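Local coordinates for protein maquette-3 (Escherichia coli, PDB 6Z0C) that is an artificial four-helix bundle of no known natural function, probably made to study how buried charged networks affect the stability of a hydrophobic core, at residues R29-I34 with L163-Q168; Q22-L27 with L173-K178; E73-T78 with Q123-L128; P52-V57 with E144-G149. One frame throughout, in Å; residues are numbered along the deposited sequence.

Contact 1 of 4, residues R29-I34 with L163-Q168; sequences RELLKI and LQVIKQ
Ile34 and Leu31 of helix 4-48 carry the apolar part of this contact, meeting Gln164, Val165 and Gln168 of helix 152-194. Ile34 has CG1 anti to its own N (chi1 -178°), which sends CD1 across the gap; the methyl lies 3.7 Å from CG of Gln164, whose chain it crosses nearly at right angles. Val165 offers CG2 to the same side chain, 3.8 Å from Ile34 CD1. One turn away Leu31 and Gln168 run past each other in opposite directions, Leu31 CD2 resting 3.7 Å from Gln168 CB, while Leu72 of helix 52-99 packs on Leu31 as well.

The polar part stays within helix 152-194. Gln164, bent at chi2, carries its amide one turn forward along the helix and gives NE2 to OE1 of Gln168 in a nearly straight bond of 2.7 Å (169° at the hydrogen), lying close to the Gln164 amide plane. This bond helps set the rotation of the Gln168 amide, whose NE2 then points at the opposing helix, 3.9 Å from C of Glu30, where the contact buries it without a hydrogen-bonding partner. No hydrogen bond joins the two helices here. With axes 10.4 Å apart and 165° between their directions, the pair shows the near-antiparallel side-by-side packing of a four-helix bundle, here linking its first and last helices.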
loop_
_atom_site.group_PDB
_atom_site.type_symbol
_atom_site.label_atom_id
_atom_site.label_comp_id
_atom_site.label_asym_id
_atom_site.label_seq_id
_atom_site.Cartn_x
_atom_site.Cartn_y
_atom_site.Cartn_z
ATOM N N ARG A 29 3.881 -8.504 2.835
ATOM C CA ARG A 29 4.336 -9.903 3.078
ATOM C C ARG A 29 3.801 -10.378 4.436
ATOM O O ARG A 29 3.314 -11.515 4.504
ATOM C CB ARG A 29 5.861 -10.017 3.002
ATOM C CG ARG A 29 6.402 -10.129 1.584
ATOM C CD ARG A 29 7.834 -10.631 1.554
ATOM N NE ARG A 29 8.741 -9.636 2.105
ATOM C CZ ARG A 29 9.265 -8.614 1.429
ATOM N NH1 ARG A 29 10.067 -7.764 2.047
ATOM N NH2 ARG A 29 8.994 -8.441 0.144
ATOM N N GLU A 30 3.868 -9.528 5.468
ATOM C CA GLU A 30 3.390 -9.859 6.839
ATOM C C GLU A 30 1.866 -10.032 6.816
ATOM O O GLU A 30 1.372 -10.963 7.476
ATOM C CB GLU A 30 3.848 -8.799 7.841
ATOM C CG GLU A 30 5.339 -8.876 8.123
ATOM C CD GLU A 30 5.949 -7.712 8.886
ATOM O OE1 GLU A 30 7.139 -7.816 9.252
ATOM O OE2 GLU A 30 5.247 -6.702 9.102
ATOM N N LEU A 31 1.155 -9.185 6.069
ATOM C CA LEU A 31 -0.325 -9.257 5.918
ATOM C C LEU A 31 -0.709 -10.559 5.212
ATOM O O LEU A 31 -1.675 -11.201 5.644
ATOM C CB LEU A 31 -0.828 -8.048 5.128
ATOM C CG LEU A 31 -1.282 -6.862 5.971
ATOM C CD1 LEU A 31 -1.643 -5.691 5.076
ATOM C CD2 LEU A 31 -2.461 -7.243 6.856
ATOM N N LEU A 32 0.010 -10.915 4.149
ATOM C CA LEU A 32 -0.226 -12.174 3.397
ATOM C C LEU A 32 -0.067 -13.372 4.341
ATOM O O LEU A 32 -0.942 -14.267 4.317
ATOM C CB LEU A 32 0.745 -12.238 2.217
ATOM C CG LEU A 32 0.366 -11.359 1.026
ATOM C CD1 LEU A 32 1.543 -11.179 0.080
ATOM C CD2 LEU A 32 -0.825 -11.947 0.285
ATOM N N LYS A 33 0.989 -13.375 5.158
ATOM C CA LYS A 33 1.281 -14.476 6.114
ATOM C C LYS A 33 0.101 -14.631 7.082
ATOM O O LYS A 33 -0.451 -15.746 7.150
ATOM C CB LYS A 33 2.600 -14.231 6.852
ATOM C CG LYS A 33 3.048 -15.371 7.759
ATOM C CD LYS A 33 4.344 -15.103 8.501
ATOM C CE LYS A 33 5.505 -14.768 7.587
ATOM N NZ LYS A 33 6.787 -14.716 8.328
ATOM N N ILE A 34 -0.293 -13.570 7.796
ATOM C CA ILE A 34 -1.391 -13.670 8.805
ATOM C C ILE A 34 -2.705 -14.020 8.097
ATOM O O ILE A 34 -3.468 -14.818 8.665
ATOM C CB ILE A 34 -1.546 -12.420 9.699
ATOM C CG1 ILE A 34 -2.654 -12.653 10.733
ATOM C CG2 ILE A 34 -1.794 -11.159 8.885
ATOM C CD1 ILE A 34 -2.664 -11.681 11.890
ATOM N N LEU A 163 -8.631 -8.754 14.438
ATOM C CA LEU A 163 -8.311 -7.457 15.090
ATOM C C LEU A 163 -6.848 -7.072 14.812
ATOM O O LEU A 163 -6.591 -5.869 14.579
ATOM C CB LEU A 163 -8.616 -7.553 16.588
ATOM C CG LEU A 163 -10.102 -7.612 16.941
ATOM C CD1 LEU A 163 -10.301 -7.949 18.408
ATOM C CD2 LEU A 163 -10.801 -6.304 16.600
ATOM N N GLN A 164 -5.927 -8.043 14.802
ATOM C CA GLN A 164 -4.489 -7.808 14.485
ATOM C C GLN A 164 -4.349 -7.451 12.999
ATOM O O GLN A 164 -3.557 -6.537 12.693
ATOM C CB GLN A 164 -3.627 -9.022 14.846
ATOM C CG GLN A 164 -2.202 -8.946 14.313
ATOM C CD GLN A 164 -1.439 -7.743 14.814
ATOM O OE1 GLN A 164 -1.680 -7.238 15.907
ATOM N NE2 GLN A 164 -0.494 -7.277 14.013
ATOM N N VAL A 165 -5.071 -8.148 12.117
ATOM C CA VAL A 165 -5.081 -7.877 10.646
ATOM C C VAL A 165 -5.466 -6.412 10.417
ATOM O O VAL A 165 -4.798 -5.741 9.610
ATOM C CB VAL A 165 -6.029 -8.824 9.883
ATOM C CG1 VAL A 165 -6.424 -8.265 8.523
ATOM C CG2 VAL A 165 -5.421 -10.205 9.722
ATOM N N ILE A 166 -6.510 -5.937 11.096
ATOM C CA ILE A 166 -7.041 -4.557 10.896
ATOM C C ILE A 166 -5.976 -3.542 11.327
ATOM O O ILE A 166 -5.794 -2.559 10.591
ATOM C CB ILE A 166 -8.396 -4.371 11.606
ATOM C CG1 ILE A 166 -9.520 -4.937 10.736
ATOM C CG2 ILE A 166 -8.636 -2.913 11.965
ATOM C CD1 ILE A 166 -10.831 -5.089 11.450
ATOM N N LYS A 167 -5.282 -3.778 12.446
ATOM C CA LYS A 167 -4.178 -2.897 12.924
ATOM C C LYS A 167 -3.136 -2.737 11.813
ATOM O O LYS A 167 -2.704 -1.592 11.570
ATOM C CB LYS A 167 -3.488 -3.457 14.171
ATOM C CG LYS A 167 -4.219 -3.241 15.487
ATOM C CD LYS A 167 -3.399 -3.660 16.691
ATOM C CE LYS A 167 -4.107 -3.448 18.012
ATOM N NZ LYS A 167 -5.132 -4.486 18.250
ATOM N N GLN A 168 -2.744 -3.846 11.178
ATOM C CA GLN A 168 -1.707 -3.875 10.111
ATOM C C GLN A 168 -2.219 -3.164 8.850
ATOM O O GLN A 168 -1.410 -2.475 8.204
ATOM C CB GLN A 168 -1.293 -5.315 9.811
ATOM C CG GLN A 168 -0.553 -5.971 10.969
ATOM C CD GLN A 168 -0.148 -7.395 10.673
ATOM O OE1 GLN A 168 -0.274 -8.281 11.512
ATOM N NE2 GLN A 168 0.339 -7.633 9.467
#

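Contact 2 of 4, residues Q22-L27 with L173-K178; sequences QEIQQL and LQLVQK
Leu175 lays its side chain over Ile24 and Glu23, with CB 3.7 Å from Ile24 CG1 as the two chains slide past each other in opposite directions. The setting is the core of the four-helix bundle, where helix 4-48 and helix 152-194 run almost antiparallel, 161° between their directions and 10.2 Å between their axes. Each branch of Leu175 has its own neighbours. CD1 fits between CG of Glu23 and CD2 of Leu27, each 3.8 Å from it, whereas CD2 lies against the carboxylate end of Glu23. Leu20 of helix 4-48 adds to the packing round Leu175, and Phe125 of helix 105-144 covers Val176.

Glu23 plays two parts. Its CG stands anti to the backbone N (chi1 -175°) and the chain continues extended, so that its methylenes cross Leu175 at about a right angle while the carboxylate passes on to the solvent-exposed side. There it faces Lys178 without a direct ion pair, Glu23 OE1 and Lys178 NZ being 5.9 Å apart. A water spans the gap: it donates to Glu23 OE1 at 2.6 Å and accepts only a weak bond from Lys178 NZ at 3.5 Å.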
loop_
_atom_site.group_PDB
_atom_site.type_symbol
_atom_site.label_atom_id
_atom_site.label_comp_id
_atom_site.label_asym_id
_atom_site.label_seq_id
_atom_site.Cartn_x
_atom_site.Cartn_y
_atom_site.Cartn_z
ATOM N N GLN A 22 9.971 -0.291 0.288
ATOM C CA GLN A 22 10.515 -1.545 0.878
ATOM C C GLN A 22 9.703 -1.888 2.134
ATOM O O GLN A 22 9.310 -3.062 2.280
ATOM C CB GLN A 22 12.008 -1.405 1.178
ATOM C CG GLN A 22 12.876 -1.377 -0.072
ATOM C CD GLN A 22 14.335 -1.134 0.233
ATOM O OE1 GLN A 22 14.809 -1.374 1.341
ATOM N NE2 GLN A 22 15.065 -0.654 -0.761
ATOM N N GLU A 23 9.447 -0.898 2.994
ATOM C CA GLU A 23 8.631 -1.053 4.229
ATOM C C GLU A 23 7.218 -1.516 3.850
ATOM O O GLU A 23 6.690 -2.420 4.516
ATOM C CB GLU A 23 8.600 0.259 5.017
ATOM C CG GLU A 23 7.879 0.151 6.347
ATOM C CD GLU A 23 7.965 1.389 7.222
ATOM O OE1 GLU A 23 8.437 2.440 6.726
ATOM O OE2 GLU A 23 7.556 1.303 8.397
ATOM N N ILE A 24 6.629 -0.917 2.813
ATOM C CA ILE A 24 5.292 -1.302 2.276
ATOM C C ILE A 24 5.330 -2.769 1.813
ATOM O O ILE A 24 4.419 -3.527 2.183
ATOM C CB ILE A 24 4.853 -0.334 1.160
ATOM C CG1 ILE A 24 4.380 0.996 1.756
ATOM C CG2 ILE A 24 3.803 -0.975 0.268
ATOM C CD1 ILE A 24 4.167 2.094 0.743
ATOM N N GLN A 25 6.333 -3.160 1.028
ATOM C CA GLN A 25 6.447 -4.551 0.503
ATOM C C GLN A 25 6.576 -5.539 1.671
ATOM O O GLN A 25 5.944 -6.616 1.605
ATOM C CB GLN A 25 7.611 -4.669 -0.481
ATOM C CG GLN A 25 7.414 -3.819 -1.729
ATOM C CD GLN A 25 7.857 -4.522 -2.987
ATOM O OE1 GLN A 25 9.044 -4.773 -3.191
ATOM N NE2 GLN A 25 6.901 -4.841 -3.844
ATOM N N GLN A 26 7.346 -5.191 2.704
ATOM C CA GLN A 26 7.534 -6.054 3.902
ATOM C C GLN A 26 6.204 -6.178 4.653
ATOM O O GLN A 26 5.880 -7.301 5.080
ATOM C CB GLN A 26 8.633 -5.515 4.820
ATOM C CG GLN A 26 8.887 -6.388 6.046
ATOM C CD GLN A 26 9.283 -7.803 5.692
ATOM O OE1 GLN A 26 9.924 -8.056 4.672
ATOM N NE2 GLN A 26 8.903 -8.745 6.540
ATOM N N LEU A 27 5.461 -5.079 4.818
ATOM C CA LEU A 27 4.166 -5.097 5.550
ATOM C C LEU A 27 3.154 -5.938 4.761
ATOM O O LEU A 27 2.426 -6.713 5.389
ATOM C CB LEU A 27 3.668 -3.668 5.796
ATOM C CG LEU A 27 2.315 -3.547 6.500
ATOM C CD1 LEU A 27 2.240 -4.433 7.736
ATOM C CD2 LEU A 27 2.032 -2.098 6.879
ATOM N N LEU A 173 -2.218 1.673 5.283
ATOM C CA LEU A 173 -2.865 2.932 4.812
ATOM C C LEU A 173 -1.961 4.126 5.141
ATOM O O LEU A 173 -1.771 4.972 4.254
ATOM C CB LEU A 173 -4.249 3.111 5.448
ATOM C CG LEU A 173 -5.434 2.564 4.656
ATOM C CD1 LEU A 173 -6.744 2.904 5.355
ATOM C CD2 LEU A 173 -5.448 3.097 3.229
ATOM N N GLN A 174 -1.424 4.196 6.364
ATOM C CA GLN A 174 -0.550 5.318 6.812
ATOM C C GLN A 174 0.703 5.402 5.926
ATOM O O GLN A 174 1.108 6.527 5.585
ATOM C CB GLN A 174 -0.174 5.161 8.284
ATOM C CG GLN A 174 -1.347 5.393 9.225
ATOM C CD GLN A 174 -0.988 5.126 10.664
ATOM O OE1 GLN A 174 -0.108 5.771 11.229
ATOM N NE2 GLN A 174 -1.683 4.180 11.277
ATOM N N LEU A 175 1.314 4.265 5.583
ATOM C CA LEU A 175 2.536 4.236 4.737
ATOM C C LEU A 175 2.194 4.767 3.341
ATOM O O LEU A 175 3.018 5.500 2.787
ATOM C CB LEU A 175 3.112 2.816 4.671
ATOM C CG LEU A 175 3.580 2.215 5.997
ATOM C CD1 LEU A 175 4.215 0.852 5.772
ATOM C CD2 LEU A 175 4.542 3.134 6.735
ATOM N N VAL A 176 1.016 4.430 2.804
ATOM C CA VAL A 176 0.576 4.871 1.446
ATOM C C VAL A 176 0.314 6.380 1.495
ATOM O O VAL A 176 0.609 7.069 0.505
ATOM C CB VAL A 176 -0.655 4.087 0.955
ATOM C CG1 VAL A 176 -1.146 4.602 -0.387
ATOM C CG2 VAL A 176 -0.369 2.597 0.870
ATOM N N GLN A 177 -0.214 6.870 2.617
ATOM C CA GLN A 177 -0.466 8.314 2.849
ATOM C C GLN A 177 0.885 9.042 2.936
ATOM O O GLN A 177 1.001 10.127 2.332
ATOM C CB GLN A 177 -1.385 8.470 4.066
ATOM C CG GLN A 177 -2.805 7.972 3.798
ATOM C CD GLN A 177 -3.592 7.621 5.040
ATOM O OE1 GLN A 177 -3.077 7.631 6.155
ATOM N NE2 GLN A 177 -4.864 7.299 4.859
ATOM N N LYS A 178 1.883 8.454 3.609
ATOM C CA LYS A 178 3.270 8.998 3.669
ATOM C C LYS A 178 3.862 9.053 2.255
ATOM O O LYS A 178 4.537 10.047 1.933
ATOM C CB LYS A 178 4.175 8.164 4.582
ATOM C CG LYS A 178 3.937 8.360 6.073
ATOM C CD LYS A 178 4.987 7.699 6.935
ATOM C CE LYS A 178 4.712 7.838 8.416
ATOM N NZ LYS A 178 5.593 6.952 9.210
HETATM O O HOH W 1 7.829 4.904 7.477
#

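Contact 3 of 4, residues E73-T78 with Q123-L128; sequences ETLQQT and QKFQQL
Leu75 meets the ring of Phe125 with most of its side chain, in the buried middle of the bundle where helix 52-99 and helix 105-144 pack 161° apart in direction. Its CD2 stands over the centre of one ring face, 3.9 Å from the Phe125 centroid and only 5° off the ring normal, a CH-pi contact. CB comes near the outer end of the ring, 3.9 Å from Phe125 CZ, and Leu75 O lies 3.5 Å from Phe125 CE1. Leu128 CD1 also touches Leu75 CD2, at 4.0 Å.

One turn on, Thr78 presents CG2 to the ring edge, 3.9 Å from Phe125 CD1. Its chi1 of -57° turns OG1 back along its own helix, where it donates to Thr74 O at 2.9 Å from above the carbonyl plane; that oxygen also accepts from Thr78 N. The hydroxyl is thus satisfied locally while the methyl meets the ring's edge, and the helices are joined here by apolar and CH-pi packing without a hydrogen bond between them.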
loop_
_atom_site.group_PDB
_atom_site.type_symbol
_atom_site.label_atom_id
_atom_site.label_comp_id
_atom_site.label_asym_id
_atom_site.label_seq_id
_atom_site.Cartn_x
_atom_site.Cartn_y
_atom_site.Cartn_z
ATOM N N GLU A 73 -1.540 -9.563 -3.436
ATOM C CA GLU A 73 -0.491 -9.918 -4.429
ATOM C C GLU A 73 -0.476 -8.854 -5.537
ATOM O O GLU A 73 0.622 -8.531 -6.012
ATOM C CB GLU A 73 -0.695 -11.342 -4.952
ATOM C CG GLU A 73 -0.476 -12.416 -3.889
ATOM C CD GLU A 73 0.962 -12.632 -3.434
ATOM O OE1 GLU A 73 1.863 -11.922 -3.928
ATOM O OE2 GLU A 73 1.180 -13.520 -2.582
ATOM N N THR A 74 -1.642 -8.306 -5.907
ATOM C CA THR A 74 -1.771 -7.143 -6.831
ATOM C C THR A 74 -1.034 -5.931 -6.249
ATOM O O THR A 74 -0.350 -5.229 -7.020
ATOM C CB THR A 74 -3.239 -6.795 -7.114
ATOM O OG1 THR A 74 -3.793 -7.863 -7.882
ATOM C CG2 THR A 74 -3.414 -5.487 -7.857
ATOM N N LEU A 75 -1.181 -5.679 -4.946
ATOM C CA LEU A 75 -0.532 -4.531 -4.257
ATOM C C LEU A 75 0.994 -4.691 -4.302
ATOM O O LEU A 75 1.681 -3.673 -4.479
ATOM C CB LEU A 75 -1.055 -4.425 -2.820
ATOM C CG LEU A 75 -2.528 -4.036 -2.679
ATOM C CD1 LEU A 75 -2.888 -3.830 -1.219
ATOM C CD2 LEU A 75 -2.859 -2.788 -3.484
ATOM N N GLN A 76 1.507 -5.917 -4.158
ATOM C CA GLN A 76 2.962 -6.222 -4.265
ATOM C C GLN A 76 3.478 -5.777 -5.637
ATOM O O GLN A 76 4.543 -5.136 -5.691
ATOM C CB GLN A 76 3.226 -7.715 -4.064
ATOM C CG GLN A 76 3.490 -8.088 -2.616
ATOM C CD GLN A 76 4.930 -7.884 -2.213
ATOM O OE1 GLN A 76 5.846 -7.993 -3.026
ATOM N NE2 GLN A 76 5.148 -7.592 -0.940
ATOM N N GLN A 77 2.741 -6.111 -6.698
ATOM C CA GLN A 77 3.100 -5.782 -8.102
ATOM C C GLN A 77 3.006 -4.263 -8.303
ATOM O O GLN A 77 3.887 -3.705 -8.977
ATOM C CB GLN A 77 2.211 -6.573 -9.062
ATOM C CG GLN A 77 2.533 -8.064 -9.071
ATOM C CD GLN A 77 1.511 -8.905 -9.798
ATOM O OE1 GLN A 77 0.573 -8.396 -10.410
ATOM N NE2 GLN A 77 1.690 -10.215 -9.735
ATOM N N THR A 78 1.994 -3.616 -7.716
ATOM C CA THR A 78 1.804 -2.140 -7.756
ATOM C C THR A 78 3.000 -1.449 -7.085
ATOM O O THR A 78 3.525 -0.487 -7.674
ATOM C CB THR A 78 0.461 -1.737 -7.134
ATOM O OG1 THR A 78 -0.559 -2.441 -7.845
ATOM C CG2 THR A 78 0.197 -0.249 -7.198
ATOM N N GLN A 123 -2.891 6.256 -5.322
ATOM C CA GLN A 123 -4.339 6.540 -5.125
ATOM C C GLN A 123 -5.124 5.231 -5.283
ATOM O O GLN A 123 -5.969 4.953 -4.417
ATOM C CB GLN A 123 -4.800 7.654 -6.067
ATOM C CG GLN A 123 -4.341 9.028 -5.602
ATOM C CD GLN A 123 -4.691 10.140 -6.561
ATOM O OE1 GLN A 123 -5.425 9.949 -7.528
ATOM N NE2 GLN A 123 -4.159 11.320 -6.294
ATOM N N LYS A 124 -4.832 4.453 -6.330
ATOM C CA LYS A 124 -5.411 3.102 -6.578
ATOM C C LYS A 124 -5.108 2.212 -5.368
ATOM O O LYS A 124 -6.043 1.590 -4.823
ATOM C CB LYS A 124 -4.835 2.530 -7.880
ATOM C CG LYS A 124 -5.206 1.089 -8.212
ATOM C CD LYS A 124 -4.386 0.525 -9.364
ATOM C CE LYS A 124 -4.366 -0.990 -9.431
ATOM N NZ LYS A 124 -5.353 -1.514 -10.405
ATOM N N PHE A 125 -3.839 2.185 -4.956
ATOM C CA PHE A 125 -3.326 1.433 -3.785
ATOM C C PHE A 125 -4.167 1.763 -2.544
ATOM O O PHE A 125 -4.674 0.827 -1.899
ATOM C CB PHE A 125 -1.849 1.764 -3.572
ATOM C CG PHE A 125 -1.081 0.746 -2.775
ATOM C CD1 PHE A 125 -0.033 0.045 -3.349
ATOM C CD2 PHE A 125 -1.406 0.490 -1.455
ATOM C CE1 PHE A 125 0.678 -0.888 -2.611
ATOM C CE2 PHE A 125 -0.695 -0.446 -0.720
ATOM C CZ PHE A 125 0.342 -1.132 -1.301
ATOM N N GLN A 126 -4.312 3.052 -2.217
ATOM C CA GLN A 126 -5.063 3.519 -1.019
ATOM C C GLN A 126 -6.514 3.024 -1.097
ATOM O O GLN A 126 -7.002 2.496 -0.080
ATOM C CB GLN A 126 -5.013 5.043 -0.871
ATOM C CG GLN A 126 -5.900 5.559 0.259
ATOM C CD GLN A 126 -5.630 6.993 0.647
ATOM O OE1 GLN A 126 -4.895 7.715 -0.024
ATOM N NE2 GLN A 126 -6.234 7.420 1.745
ATOM N N GLN A 127 -7.169 3.185 -2.253
ATOM C CA GLN A 127 -8.590 2.791 -2.472
ATOM C C GLN A 127 -8.755 1.296 -2.180
ATOM O O GLN A 127 -9.730 0.926 -1.493
ATOM C CB GLN A 127 -9.039 3.105 -3.901
ATOM C CG GLN A 127 -9.216 4.593 -4.167
ATOM C CD GLN A 127 -9.412 4.920 -5.627
ATOM O OE1 GLN A 127 -9.520 4.040 -6.481
ATOM N NE2 GLN A 127 -9.461 6.208 -5.927
ATOM N N LEU A 128 -7.833 0.468 -2.676
ATOM C CA LEU A 128 -7.911 -1.014 -2.554
ATOM C C LEU A 128 -7.702 -1.428 -1.092
ATOM O O LEU A 128 -8.469 -2.296 -0.612
ATOM C CB LEU A 128 -6.884 -1.652 -3.493
ATOM C CG LEU A 128 -7.156 -1.449 -4.986
ATOM C CD1 LEU A 128 -5.993 -1.954 -5.823
ATOM C CD2 LEU A 128 -8.451 -2.124 -5.416
#

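Contact 4 of 4, residues P52-V57 with E144-G149; sequences PEKKSV and ETILGG
Lys54 runs alongside Ile146, and together they fasten the start of helix 52-99 to the loop that joins helices 105-144 and 152-194, at one end of the four-helix bundle. The lysine leaves its backbone with CG anti to the carbonyl carbon (chi1 -64°) and is extended from there on. From CB the chain brings CG to 3.9 Å from Ile146 CB, an apolar contact that also takes in CG2 of the isoleucine. CD, the next atom, lies over the same residue, 3.6 Å from Ile146 O. CE moves closer still to the carbonyl, 3.2 Å from Ile146 O. At the tip NZ gives that oxygen a hydrogen bond, arriving from above the carbonyl plane, and a further one to Ser150 O just beyond the segment. Two loop carbonyls therefore grip the buried ammonium group, whose charge would probably be eased by their dipoles.

Ile146 itself turns toward the helix. Its CG1 sits between the backbone N and the carbonyl carbon (chi1 61°), and its CD1 meets Val57 CG1 tip to tip at 3.9 Å. The loop then bends through Gly148 and Gly149, both with positive phi, a backbone shape that glycine takes readily. Gly148 O also comes to 2.8 Å from Lys54 NZ, but at too poor an angle for a hydrogen bond, whereas the bond from Lys54 NZ to Ile146 O is 2.8 Å long.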
loop_
_atom_site.group_PDB
_atom_site.type_symbol
_atom_site.label_atom_id
_atom_site.label_comp_id
_atom_site.label_asym_id
_atom_site.label_seq_id
_atom_site.Cartn_x
_atom_site.Cartn_y
_atom_site.Cartn_z
ATOM N N PRO A 52 -25.849 -24.343 11.975
ATOM C CA PRO A 52 -25.843 -24.017 10.548
ATOM C C PRO A 52 -25.648 -22.522 10.244
ATOM O O PRO A 52 -24.993 -22.224 9.265
ATOM C CB PRO A 52 -27.222 -24.486 10.059
ATOM C CG PRO A 52 -27.626 -25.543 11.057
ATOM C CD PRO A 52 -27.073 -25.051 12.377
ATOM N N GLU A 53 -26.201 -21.623 11.068
ATOM C CA GLU A 53 -26.081 -20.153 10.851
ATOM C C GLU A 53 -24.605 -19.749 10.978
ATOM O O GLU A 53 -24.166 -18.885 10.199
ATOM C CB GLU A 53 -27.000 -19.353 11.785
ATOM C CG GLU A 53 -26.465 -19.119 13.193
ATOM C CD GLU A 53 -26.654 -20.269 14.170
ATOM O OE1 GLU A 53 -27.157 -21.331 13.752
ATOM O OE2 GLU A 53 -26.312 -20.093 15.358
ATOM N N LYS A 54 -23.865 -20.365 11.906
ATOM C CA LYS A 54 -22.418 -20.099 12.125
ATOM C C LYS A 54 -21.619 -20.672 10.948
ATOM O O LYS A 54 -20.719 -19.969 10.452
ATOM C CB LYS A 54 -21.954 -20.672 13.469
ATOM C CG LYS A 54 -22.602 -20.042 14.694
ATOM C CD LYS A 54 -21.847 -20.287 15.985
ATOM C CE LYS A 54 -22.584 -19.771 17.205
ATOM N NZ LYS A 54 -21.735 -19.818 18.418
ATOM N N LYS A 55 -21.940 -21.891 10.501
ATOM C CA LYS A 55 -21.279 -22.520 9.322
ATOM C C LYS A 55 -21.465 -21.607 8.104
ATOM O O LYS A 55 -20.464 -21.317 7.419
ATOM C CB LYS A 55 -21.839 -23.918 9.039
ATOM C CG LYS A 55 -20.990 -24.756 8.088
ATOM C CD LYS A 55 -21.493 -26.171 7.894
ATOM C CE LYS A 55 -20.401 -27.139 7.492
ATOM N NZ LYS A 55 -19.605 -27.586 8.661
ATOM N N SER A 56 -22.700 -21.157 7.863
ATOM C CA SER A 56 -23.081 -20.265 6.738
ATOM C C SER A 56 -22.205 -19.005 6.736
ATOM O O SER A 56 -21.660 -18.670 5.667
ATOM C CB SER A 56 -24.541 -19.913 6.804
ATOM O OG SER A 56 -24.862 -18.949 5.813
ATOM N N VAL A 57 -22.088 -18.328 7.883
ATOM C CA VAL A 57 -21.302 -17.066 8.040
ATOM C C VAL A 57 -19.832 -17.352 7.708
ATOM O O VAL A 57 -19.238 -16.593 6.907
ATOM C CB VAL A 57 -21.456 -16.473 9.453
ATOM C CG1 VAL A 57 -20.358 -15.470 9.777
ATOM C CG2 VAL A 57 -22.830 -15.848 9.651
ATOM N N GLU A 144 -18.713 -11.088 15.701
ATOM C CA GLU A 144 -19.091 -10.748 17.100
ATOM C C GLU A 144 -20.453 -11.357 17.467
ATOM O O GLU A 144 -20.631 -11.696 18.650
ATOM C CB GLU A 144 -19.115 -9.233 17.292
ATOM C CG GLU A 144 -17.737 -8.641 17.501
ATOM C CD GLU A 144 -17.720 -7.128 17.598
ATOM O OE1 GLU A 144 -17.121 -6.608 18.553
ATOM O OE2 GLU A 144 -18.295 -6.470 16.711
ATOM N N THR A 145 -21.384 -11.476 16.514
ATOM C CA THR A 145 -22.782 -11.917 16.776
ATOM C C THR A 145 -22.840 -13.436 16.989
ATOM O O THR A 145 -23.862 -13.895 17.529
ATOM C CB THR A 145 -23.755 -11.502 15.663
ATOM O OG1 THR A 145 -23.447 -12.229 14.472
ATOM C CG2 THR A 145 -23.731 -10.016 15.379
ATOM N N ILE A 146 -21.804 -14.183 16.586
ATOM C CA ILE A 146 -21.791 -15.677 16.648
ATOM C C ILE A 146 -20.720 -16.177 17.631
ATOM O O ILE A 146 -20.476 -17.400 17.641
ATOM C CB ILE A 146 -21.615 -16.285 15.241
ATOM C CG1 ILE A 146 -20.297 -15.869 14.582
ATOM C CG2 ILE A 146 -22.815 -15.953 14.369
ATOM C CD1 ILE A 146 -19.865 -16.783 13.460
ATOM N N LEU A 147 -20.128 -15.295 18.443
ATOM C CA LEU A 147 -19.176 -15.684 19.522
ATOM C C LEU A 147 -19.919 -16.493 20.593
ATOM O O LEU A 147 -21.158 -16.366 20.681
ATOM C CB LEU A 147 -18.548 -14.434 20.146
ATOM C CG LEU A 147 -17.664 -13.590 19.231
ATOM C CD1 LEU A 147 -17.150 -12.371 19.981
ATOM C CD2 LEU A 147 -16.504 -14.403 18.670
ATOM N N GLY A 148 -19.180 -17.280 21.381
ATOM C CA GLY A 148 -19.722 -18.107 22.478
ATOM C C GLY A 148 -20.387 -19.368 21.958
ATOM O O GLY A 148 -20.228 -19.667 20.754
ATOM N N GLY A 149 -21.106 -20.081 22.832
ATOM C CA GLY A 149 -21.761 -21.371 22.531
ATOM C C GLY A 149 -20.786 -22.364 21.924
ATOM O O GLY A 149 -19.602 -22.356 22.327
#

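In the fold
Contacts 1 and 2 both pair helix 4-48 with helix 152-194 and follow one another along that seam, their centres 13 Å apart and touching where Leu27 packs on Gln168. Contact 3 joins the other two helices, 52-99 and 105-144, and meets contact 2 in the core through Val176 and Phe125. Contacts 2 and 3 are the buried ones, built on leucine and on leucine with phenylalanine; contact 1 is partly buried and admits a glutamine pair. Contact 4, also partly buried, shares helix 52-99 with contact 3 but lies at the bundle's end, its centre about 32 Å from the centre of the chain, and it alone among the four holds its segments with a direct hydrogen bond, from lysine to a loop carbonyl.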